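PDB 3TTY: beta-galactosidase, which catalyses the hydrolysis of terminal beta-linked galactose from beta-galactosides, as a glycoside hydrolase built on a TIM barrel and assembled from three chains. Local coordinates for residues Y57-T60 with W61-D64; A84-A87 with W88-K91; P324-M327 with R328-Y332; R371-R374 with E375-L379. All coordinates share one frame; numbering follows the deposited sequence.

Contact 1. Residues Y57-T60 with W61-D64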
loop_
_atom_site.group_PDB
_atom_site.type_symbol
_atom_site.label_atom_id
_atom_site.label_comp_id
_atom_site.label_asym_id
_atom_site.label_seq_id
_atom_site.Cartn_x
_atom_site.Cartn_y
_atom_site.Cartn_z
ATOM N N TYR A 57 -33.712 -16.347 26.933
ATOM C CA TYR A 57 -34.273 -15.649 25.776
ATOM C C TYR A 57 -35.352 -14.639 26.202
ATOM O O TYR A 57 -36.296 -14.978 26.917
ATOM C CB TYR A 57 -34.867 -16.645 24.760
ATOM C CG TYR A 57 -33.851 -17.605 24.152
ATOM C CD1 TYR A 57 -33.206 -17.306 22.959
ATOM C CD2 TYR A 57 -33.538 -18.802 24.774
ATOM C CE1 TYR A 57 -32.277 -18.171 22.408
ATOM C CE2 TYR A 57 -32.606 -19.680 24.226
ATOM C CZ TYR A 57 -31.986 -19.358 23.049
ATOM O OH TYR A 57 -31.074 -20.225 22.510
ATOM N N ASP A 58 -35.211 -13.399 25.748
ATOM C CA ASP A 58 -36.188 -12.368 26.051
ATOM C C ASP A 58 -36.743 -11.747 24.776
ATOM O O ASP A 58 -36.015 -11.116 24.017
ATOM C CB ASP A 58 -35.592 -11.286 26.951
ATOM C CG ASP A 58 -36.583 -10.165 27.233
ATOM O OD1 ASP A 58 -37.781 -10.459 27.437
ATOM O OD2 ASP A 58 -36.174 -8.989 27.226
ATOM N N PHE A 59 -38.036 -11.943 24.544
ATOM C CA PHE A 59 -38.687 -11.442 23.343
ATOM C C PHE A 59 -39.719 -10.362 23.668
ATOM O O PHE A 59 -40.356 -9.816 22.760
ATOM C CB PHE A 59 -39.383 -12.583 22.592
ATOM C CG PHE A 59 -38.446 -13.617 22.015
ATOM C CD1 PHE A 59 -37.811 -13.400 20.797
ATOM C CD2 PHE A 59 -38.246 -14.829 22.660
ATOM C CE1 PHE A 59 -36.973 -14.363 20.247
ATOM C CE2 PHE A 59 -37.414 -15.799 22.117
ATOM C CZ PHE A 59 -36.777 -15.565 20.905
ATOM N N THR A 60 -39.896 -10.054 24.955
ATOM C CA THR A 60 -40.942 -9.109 25.355
ATOM C C THR A 60 -40.775 -7.742 24.693
ATOM O O THR A 60 -41.758 -7.131 24.281
ATOM C CB THR A 60 -41.070 -8.979 26.893
ATOM O OG1 THR A 60 -39.879 -8.394 27.438
ATOM C CG2 THR A 60 -41.307 -10.352 27.518
ATOM N N TRP A 61 -39.530 -7.289 24.561
ATOM C CA TRP A 61 -39.224 -6.008 23.927
ATOM C C TRP A 61 -39.679 -6.035 22.472
ATOM O O TRP A 61 -40.229 -5.061 21.948
ATOM C CB TRP A 61 -37.710 -5.719 23.990
ATOM C CG TRP A 61 -36.897 -6.680 23.165
ATOM C CD1 TRP A 61 -36.477 -7.923 23.533
ATOM C CD2 TRP A 61 -36.447 -6.489 21.816
ATOM N NE1 TRP A 61 -35.788 -8.517 22.502
ATOM C CE2 TRP A 61 -35.756 -7.658 21.436
ATOM C CE3 TRP A 61 -36.559 -5.441 20.895
ATOM C CZ2 TRP A 61 -35.171 -7.806 20.178
ATOM C CZ3 TRP A 61 -35.973 -5.588 19.647
ATOM C CH2 TRP A 61 -35.292 -6.762 19.299
ATOM N N LEU A 62 -39.440 -7.162 21.822
ATOM C CA LEU A 62 -39.778 -7.321 20.415
ATOM C C LEU A 62 -41.295 -7.450 20.209
ATOM O O LEU A 62 -41.838 -6.902 19.253
ATOM C CB LEU A 62 -39.054 -8.541 19.841
ATOM C CG LEU A 62 -39.308 -8.827 18.371
ATOM C CD1 LEU A 62 -38.890 -7.626 17.569
ATOM C CD2 LEU A 62 -38.562 -10.082 17.948
ATOM N N ASP A 63 -41.970 -8.173 21.102
ATOM C CA ASP A 63 -43.439 -8.216 21.091
ATOM C C ASP A 63 -44.017 -6.806 20.961
ATOM O O ASP A 63 -44.906 -6.564 20.155
ATOM C CB ASP A 63 -43.996 -8.845 22.377
ATOM C CG ASP A 63 -43.689 -10.321 22.499
ATOM O OD1 ASP A 63 -43.145 -10.913 21.549
ATOM O OD2 ASP A 63 -44.002 -10.894 23.564
ATOM N N ASP A 64 -43.502 -5.884 21.770
ATOM C CA ASP A 64 -44.028 -4.528 21.823
ATOM C C ASP A 64 -43.807 -3.765 20.543
ATOM O O ASP A 64 -44.699 -3.050 20.074
ATOM C CB ASP A 64 -43.410 -3.756 22.974
ATOM C CG ASP A 64 -44.214 -3.881 24.235
ATOM O OD1 ASP A 64 -44.946 -4.898 24.379
ATOM O OD2 ASP A 64 -44.127 -2.955 25.071
#
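Asp58 and Trp61 approach each other through contrasting first torsions. Asp58 holds CG opposite its backbone N (chi1 178°), which carries the carboxylate forward over the start of the helix, whereas Trp61 sets CG between its own backbone N and carbonyl carbon (chi1 66°), folding the indole back along the incoming chain. The indole therefore meets Asp58 O in the plane of the ring, with NE1 3.0 Å from that oxygen, though the bond is bent and weak. The carboxylate passes at a slant, OD2 lying 3.9 Å from Trp61 CD1. Its other oxygen does the capping: Asp58 OD1 accepts from Thr60 N at 3.3 Å, from well above the carboxylate plane, and from Thr60 OG1 at 2.9 Å, on its syn lone pair. This Asx turn starts helix 60-71, which links barrel strands 39-42 and 75-79 in a beta-alpha-beta crossover. A leucine in place of Asp58 would probably leave Thr60 N and OG1 without their shared acceptor and the first turn less firmly held. The first full helical bond, Asp63 N to Phe59 O, is short at 2.8 Å and almost straight. Apolar residues suit the inner side, where Leu62 CD2 comes to the edge of the Phe59 ring, 4.4 Å from CD1, and both side chains rest on Leu132 of helix 119-135. The carboxylate of Asp63 instead serves Tyr136 and Arg135.

Contact 2. Residues A84-A87 with W88-K91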
loop_
_atom_site.group_PDB
_atom_site.type_symbol
_atom_site.label_atom_id
_atom_site.label_comp_id
_atom_site.label_asym_id
_atom_site.label_seq_id
_atom_site.Cartn_x
_atom_site.Cartn_y
_atom_site.Cartn_z
ATOM N N ALA A 84 -24.904 -10.847 13.501
ATOM C CA ALA A 84 -23.856 -10.453 14.433
ATOM C C ALA A 84 -24.094 -11.167 15.752
ATOM O O ALA A 84 -25.145 -10.984 16.370
ATOM C CB ALA A 84 -23.844 -8.938 14.645
ATOM N N HIS A 85 -23.126 -11.987 16.169
ATOM C CA HIS A 85 -23.270 -12.780 17.378
ATOM C C HIS A 85 -22.996 -11.941 18.628
ATOM O O HIS A 85 -22.447 -10.861 18.531
ATOM C CB HIS A 85 -22.373 -14.030 17.314
ATOM C CG HIS A 85 -20.917 -13.736 17.117
ATOM N ND1 HIS A 85 -20.230 -14.099 15.981
ATOM C CD2 HIS A 85 -20.012 -13.122 17.922
ATOM C CE1 HIS A 85 -18.969 -13.718 16.087
ATOM N NE2 HIS A 85 -18.811 -13.122 17.257
ATOM N N PRO A 86 -23.424 -12.420 19.802
ATOM C CA PRO A 86 -23.206 -11.693 21.061
ATOM C C PRO A 86 -21.760 -11.729 21.562
ATOM O O PRO A 86 -21.048 -12.711 21.364
ATOM C CB PRO A 86 -24.116 -12.423 22.053
ATOM C CG PRO A 86 -25.176 -13.048 21.208
ATOM C CD PRO A 86 -24.440 -13.479 19.949
ATOM N N ALA A 87 -21.338 -10.661 22.228
ATOM C CA ALA A 87 -19.999 -10.606 22.805
ATOM C C ALA A 87 -19.734 -11.783 23.749
ATOM O O ALA A 87 -18.613 -12.294 23.794
ATOM C CB ALA A 87 -19.773 -9.277 23.521
ATOM N N TRP A 88 -20.750 -12.218 24.498
ATOM C CA TRP A 88 -20.566 -13.352 25.420
ATOM C C TRP A 88 -20.336 -14.653 24.664
ATOM O O TRP A 88 -19.672 -15.565 25.153
ATOM C CB TRP A 88 -21.744 -13.511 26.393
ATOM C CG TRP A 88 -23.056 -13.920 25.755
ATOM C CD1 TRP A 88 -24.117 -13.104 25.477
ATOM C CD2 TRP A 88 -23.454 -15.243 25.346
ATOM N NE1 TRP A 88 -25.136 -13.830 24.905
ATOM C CE2 TRP A 88 -24.758 -15.143 24.819
ATOM C CE3 TRP A 88 -22.836 -16.498 25.379
ATOM C CZ2 TRP A 88 -25.454 -16.252 24.330
ATOM C CZ3 TRP A 88 -23.529 -17.598 24.880
ATOM C CH2 TRP A 88 -24.820 -17.466 24.365
ATOM N N MET A 89 -20.879 -14.743 23.463
ATOM C CA MET A 89 -20.739 -15.970 22.701
ATOM C C MET A 89 -19.319 -16.028 22.142
ATOM O O MET A 89 -18.660 -17.076 22.169
ATOM C CB MET A 89 -21.793 -16.038 21.585
ATOM C CG MET A 89 -21.760 -17.339 20.787
ATOM S SD MET A 89 -23.077 -17.412 19.593
ATOM C CE MET A 89 -24.489 -17.559 20.663
ATOM N N ALA A 90 -18.835 -14.881 21.674
ATOM C CA ALA A 90 -17.466 -14.792 21.192
ATOM C C ALA A 90 -16.503 -15.056 22.345
ATOM O O ALA A 90 -15.481 -15.708 22.160
ATOM C CB ALA A 90 -17.198 -13.444 20.576
ATOM N N LYS A 91 -16.843 -14.575 23.539
ATOM C CA LYS A 91 -15.981 -14.763 24.690
ATOM C C LYS A 91 -15.980 -16.217 25.179
ATOM O O LYS A 91 -14.927 -16.810 25.380
ATOM C CB LYS A 91 -16.405 -13.831 25.830
ATOM C CG LYS A 91 -15.418 -13.814 26.975
ATOM C CD LYS A 91 -15.947 -14.582 28.174
ATOM C CE LYS A 91 -14.884 -14.701 29.276
ATOM N NZ LYS A 91 -15.413 -15.381 30.497
#
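Pro86 and Trp88 form the dense part of this helix start. The two side chains run side by side, and Pro86 CB sits over a face of the indole, 3.7 Å from the centroid of the five-membered ring and 3.3 Å from Trp88 NE1, in a CH-pi contact. The indole reaches that position because chi1 of Trp88, 67°, turns the ring back toward the preceding loop. Pro86 CD touches Met89 CB at 4.0 Å, while Ala90 CB abuts the imidazole of His85, 3.7 Å from NE2; so small a methyl suits a place this close to a ring. Trp47 of helix 47-50 closes over His85, Pro86 and Met89, and Phe191 of a second subunit packs on Ala87. Lys91 is the loose end: its CB stays near Ala87 O, but the chain bends at chi2 and leads the ammonium away, on the exposed side. Proline fits the N-cap, where no helical bond calls for an amide hydrogen. Pro86 O still accepts two, from Ala90 N at 3.1 Å, nearly straight, and from Met89 N at 2.9 Å, above the carbonyl plane. With Trp88 NE1 given to Gln51 O and His85 ND1 bonded to Ser114, these buried polar groups have partners despite apolar surroundings.

Contact 3. Residues P324-M327 with R328-Y332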
loop_
_atom_site.group_PDB
_atom_site.type_symbol
_atom_site.label_atom_id
_atom_site.label_comp_id
_atom_site.label_asym_id
_atom_site.label_seq_id
_atom_site.Cartn_x
_atom_site.Cartn_y
_atom_site.Cartn_z
ATOM N N PRO A 324 -31.306 16.588 -5.488
ATOM C CA PRO A 324 -32.770 16.565 -5.532
ATOM C C PRO A 324 -33.314 15.656 -6.633
ATOM O O PRO A 324 -32.907 15.793 -7.780
ATOM C CB PRO A 324 -33.123 18.028 -5.832
ATOM C CG PRO A 324 -32.027 18.798 -5.195
ATOM C CD PRO A 324 -30.780 17.957 -5.333
ATOM N N GLY A 325 -34.227 14.754 -6.278
ATOM C CA GLY A 325 -34.843 13.862 -7.240
ATOM C C GLY A 325 -34.045 12.590 -7.525
ATOM O O GLY A 325 -34.571 11.643 -8.113
ATOM N N VAL A 326 -32.781 12.555 -7.108
ATOM C CA VAL A 326 -31.934 11.420 -7.453
ATOM C C VAL A 326 -32.333 10.172 -6.680
ATOM O O VAL A 326 -32.348 9.077 -7.233
ATOM C CB VAL A 326 -30.437 11.739 -7.302
ATOM C CG1 VAL A 326 -29.598 10.467 -7.359
ATOM C CG2 VAL A 326 -30.012 12.702 -8.398
ATOM N N MET A 327 -32.678 10.342 -5.413
ATOM C CA MET A 327 -33.163 9.223 -4.614
ATOM C C MET A 327 -34.349 8.567 -5.320
ATOM O O MET A 327 -34.448 7.334 -5.395
ATOM C CB MET A 327 -33.539 9.698 -3.202
ATOM C CG MET A 327 -33.950 8.594 -2.223
ATOM S SD MET A 327 -35.602 7.928 -2.531
ATOM C CE MET A 327 -36.588 9.404 -2.257
ATOM N N ARG A 328 -35.233 9.396 -5.867
ATOM C CA ARG A 328 -36.407 8.909 -6.597
ATOM C C ARG A 328 -36.018 8.226 -7.914
ATOM O O ARG A 328 -36.524 7.154 -8.238
ATOM C CB ARG A 328 -37.364 10.064 -6.865
ATOM C CG ARG A 328 -38.619 9.704 -7.626
ATOM C CD ARG A 328 -39.517 10.925 -7.625
ATOM N NE ARG A 328 -40.740 10.764 -8.400
ATOM C CZ ARG A 328 -40.843 11.059 -9.693
ATOM N NH1 ARG A 328 -39.788 11.509 -10.359
ATOM N NH2 ARG A 328 -41.999 10.899 -10.323
ATOM N N LEU A 329 -35.123 8.865 -8.665
ATOM C CA LEU A 329 -34.577 8.307 -9.905
ATOM C C LEU A 329 -34.079 6.878 -9.695
ATOM O O LEU A 329 -34.486 5.956 -10.395
ATOM C CB LEU A 329 -33.403 9.160 -10.387
ATOM C CG LEU A 329 -33.209 9.481 -11.870
ATOM C CD1 LEU A 329 -31.732 9.688 -12.154
ATOM C CD2 LEU A 329 -33.787 8.426 -12.798
ATOM N N TRP A 330 -33.197 6.716 -8.712
ATOM C CA TRP A 330 -32.540 5.437 -8.441
ATOM C C TRP A 330 -33.461 4.371 -7.847
ATOM O O TRP A 330 -33.173 3.175 -7.952
ATOM C CB TRP A 330 -31.310 5.648 -7.547
ATOM C CG TRP A 330 -30.214 6.399 -8.225
ATOM C CD1 TRP A 330 -30.242 6.917 -9.481
ATOM C CD2 TRP A 330 -28.922 6.715 -7.686
ATOM N NE1 TRP A 330 -29.049 7.529 -9.769
ATOM C CE2 TRP A 330 -28.218 7.423 -8.684
ATOM C CE3 TRP A 330 -28.292 6.470 -6.457
ATOM C CZ2 TRP A 330 -26.920 7.894 -8.497
ATOM C CZ3 TRP A 330 -26.994 6.940 -6.267
ATOM C CH2 TRP A 330 -26.321 7.643 -7.285
ATOM N N SER A 331 -34.554 4.803 -7.218
ATOM C CA SER A 331 -35.593 3.875 -6.749
ATOM C C SER A 331 -36.377 3.300 -7.924
ATOM O O SER A 331 -36.583 2.093 -7.998
ATOM C CB SER A 331 -36.572 4.555 -5.774
ATOM O OG SER A 331 -35.910 5.091 -4.644
ATOM N N TYR A 332 -36.830 4.164 -8.835
ATOM C CA TYR A 332 -37.537 3.679 -10.017
ATOM C C TYR A 332 -36.616 2.931 -10.982
ATOM O O TYR A 332 -37.077 2.092 -11.764
ATOM C CB TYR A 332 -38.280 4.802 -10.739
ATOM C CG TYR A 332 -39.542 5.226 -10.026
ATOM C CD1 TYR A 332 -40.570 4.319 -9.803
ATOM C CD2 TYR A 332 -39.702 6.527 -9.573
ATOM C CE1 TYR A 332 -41.729 4.696 -9.138
ATOM C CE2 TYR A 332 -40.850 6.911 -8.913
ATOM C CZ TYR A 332 -41.856 5.991 -8.699
ATOM O OH TYR A 332 -42.998 6.379 -8.053
HETATM O O HOH W 1 -36.990 11.991 -9.745
#
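Met327 O is gripped twice by Ser331. The hydroxyl OG donates to it at 2.8 Å and the amide N at 3.1 Å, and the two reach the oxygen from opposite faces of its carbonyl plane. Serine suits the place because chi1 of -58° folds OG back along the helix to the carbonyl one turn earlier, while Gln308 NE2 bonds to the same hydroxyl. One residue back along the helix, on another side of it, Val326 and Trp330 lie alongside each other, and Val326 CG1 stands over the centre of the indole, 3.6 Å above its plane, in a CH-pi contact. A serine replacing Trp330 would probably leave this methyl without its aromatic cover and open a gap in the buried packing. Gly325 occupies the N-cap with a positive phi of 85°, a conformation in which a side chain would be jammed against the preceding carbonyl. Its own oxygen takes Leu329 N at 2.9 Å, in the carbonyl plane, and a water that passes the link on to Arg328 NH1. The extended chain of Arg328 directs NH2 to a salt bridge with Glu382, and Glu382 also bonds Tyr332 OH. This is the N-terminal part of helix 326-336 in a beta-alpha-beta unit of the TIM barrel, joining strand 303-307, which ends at Glu307 of the galactose pocket, to strand 339-344.

Contact 4. Residues R371-R374 with E375-L379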
loop_
_atom_site.group_PDB
_atom_site.type_symbol
_atom_site.label_atom_id
_atom_site.label_comp_id
_atom_site.label_asym_id
_atom_site.label_seq_id
_atom_site.Cartn_x
_atom_site.Cartn_y
_atom_site.Cartn_z
ATOM N N ARG A 371 -35.273 18.301 3.504
ATOM C CA ARG A 371 -35.203 17.969 2.091
ATOM C C ARG A 371 -35.332 16.446 1.886
ATOM O O ARG A 371 -36.186 15.974 1.127
ATOM C CB ARG A 371 -33.877 18.484 1.540
ATOM C CG ARG A 371 -33.773 18.549 0.049
ATOM C CD ARG A 371 -32.309 18.478 -0.340
ATOM N NE ARG A 371 -32.183 17.405 -1.294
ATOM C CZ ARG A 371 -31.229 16.487 -1.306
ATOM N NH1 ARG A 371 -30.235 16.506 -0.427
ATOM N NH2 ARG A 371 -31.279 15.560 -2.244
ATOM N N VAL A 372 -34.496 15.688 2.590
ATOM C CA VAL A 372 -34.526 14.233 2.511
ATOM C C VAL A 372 -35.899 13.642 2.834
ATOM O O VAL A 372 -36.391 12.771 2.111
ATOM C CB VAL A 372 -33.453 13.581 3.425
ATOM C CG1 VAL A 372 -33.713 12.089 3.558
ATOM C CG2 VAL A 372 -32.063 13.830 2.862
ATOM N N PHE A 373 -36.525 14.111 3.913
ATOM C CA PHE A 373 -37.814 13.556 4.295
ATOM C C PHE A 373 -38.877 13.817 3.234
ATOM O O PHE A 373 -39.659 12.922 2.902
ATOM C CB PHE A 373 -38.288 14.063 5.653
ATOM C CG PHE A 373 -39.510 13.360 6.147
ATOM C CD1 PHE A 373 -39.412 12.348 7.091
ATOM C CD2 PHE A 373 -40.760 13.675 5.631
ATOM C CE1 PHE A 373 -40.543 11.681 7.533
ATOM C CE2 PHE A 373 -41.894 13.011 6.071
ATOM C CZ PHE A 373 -41.782 12.013 7.022
ATOM N N ARG A 374 -38.903 15.035 2.699
ATOM C CA ARG A 374 -39.905 15.403 1.708
ATOM C C ARG A 374 -39.792 14.556 0.454
ATOM O O ARG A 374 -40.807 14.155 -0.124
ATOM C CB ARG A 374 -39.790 16.886 1.352
ATOM C CG ARG A 374 -40.030 17.805 2.542
ATOM C CD ARG A 374 -39.812 19.251 2.157
ATOM N NE ARG A 374 -39.817 20.112 3.333
ATOM C CZ ARG A 374 -38.766 20.812 3.742
ATOM N NH1 ARG A 374 -37.633 20.762 3.054
ATOM N NH2 ARG A 374 -38.858 21.575 4.825
ATOM N N GLU A 375 -38.559 14.282 0.033
ATOM C CA GLU A 375 -38.330 13.455 -1.148
ATOM C C GLU A 375 -38.778 12.022 -0.882
ATOM O O GLU A 375 -39.331 11.363 -1.760
ATOM C CB GLU A 375 -36.873 13.524 -1.598
ATOM C CG GLU A 375 -36.442 14.930 -2.040
ATOM C CD GLU A 375 -35.107 14.954 -2.757
ATOM O OE1 GLU A 375 -34.786 13.979 -3.485
ATOM O OE2 GLU A 375 -34.375 15.959 -2.597
ATOM N N CYS A 376 -38.570 11.550 0.338
ATOM C CA CYS A 376 -39.073 10.245 0.718
ATOM C C CYS A 376 -40.605 10.235 0.708
ATOM O O CYS A 376 -41.221 9.274 0.236
ATOM C CB CYS A 376 -38.534 9.821 2.091
ATOM S SG CYS A 376 -36.747 9.450 2.086
ATOM N N ALA A 377 -41.210 11.308 1.221
ATOM C CA ALA A 377 -42.662 11.378 1.342
ATOM C C ALA A 377 -43.288 11.358 -0.037
ATOM O O ALA A 377 -44.251 10.637 -0.280
ATOM C CB ALA A 377 -43.090 12.634 2.106
ATOM N N GLU A 378 -42.709 12.138 -0.938
ATOM C CA GLU A 378 -43.203 12.251 -2.301
ATOM C C GLU A 378 -43.224 10.886 -2.988
ATOM O O GLU A 378 -44.217 10.515 -3.607
ATOM C CB GLU A 378 -42.340 13.242 -3.097
ATOM C CG GLU A 378 -42.732 13.381 -4.564
ATOM C CD GLU A 378 -41.652 14.052 -5.431
ATOM O OE1 GLU A 378 -42.011 14.621 -6.491
ATOM O OE2 GLU A 378 -40.450 13.998 -5.074
ATOM N N LEU A 379 -42.122 10.147 -2.880
ATOM C CA LEU A 379 -42.020 8.820 -3.480
ATOM C C LEU A 379 -43.026 7.902 -2.811
ATOM O O LEU A 379 -43.737 7.150 -3.478
ATOM C CB LEU A 379 -40.619 8.257 -3.270
ATOM C CG LEU A 379 -40.006 7.263 -4.251
ATOM C CD1 LEU A 379 -38.975 6.423 -3.496
ATOM C CD2 LEU A 379 -41.031 6.384 -4.938
#
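Arg371 and Glu375, one helical turn apart, form a salt bridge centred on a single carboxylate oxygen. Glu375 OE2 lies 2.9 Å from Arg371 NE, met nearly along its own C-O bond, and accepts a weaker bond from NH2 at 3.1 Å. The two flat groups stand 60° apart, so this is no flat, two-oxygen pairing. A bend at chi3 (127°) swings the guanidinium toward the acid along the flank of the helix. Beneath the pair, Glu375 N bonds to Arg371 O at 3.1 Å in the ordinary i to i+4 pattern. The next shell fixes both ends: Glu375 OE1 accepts from Gly325 N, while Arg371 gives NH2 to Lys322 O and NH1 to Glu516 of a second subunit. Arginine suits this position because its several donors can serve all these acceptors at once. On another side of the helix Phe373 CE2 rests 4.2 Å from Ala377 CB, a residue small enough to admit the ring beside it. Helix 371-386 follows the last barrel strand and is wedged among its neighbours: Phe373 packs on Met31, Leu34 and Ala35 of helix 22-35, Cys376 on Phe344 of strand 339-344, and Leu379 on Val342 of that strand and on Met327 of helix 326-336.

Contacts 1 to 4 follow one another along the chain, and all belong to the TIM-barrel part of the enzyme. Contacts 1 and 2 come early, on helices 60-71 and 87-92, which lie before and after barrel strand 75-79; their centres are 19 Å apart. Contacts 3 and 4 lie on helices 326-336 and 371-386, before and after the last strand, 339-344, with centres 10 Å apart. They meet where Gly325 N probably bonds Glu375 OE1, tying the N-cap of one helix to the salt bridge of the other. About 32 to 39 Å separates the centres of the two pairs, yet contacts 2 and 4 both touch a second subunit, consistent with distant parts of this domain sharing in the trimer.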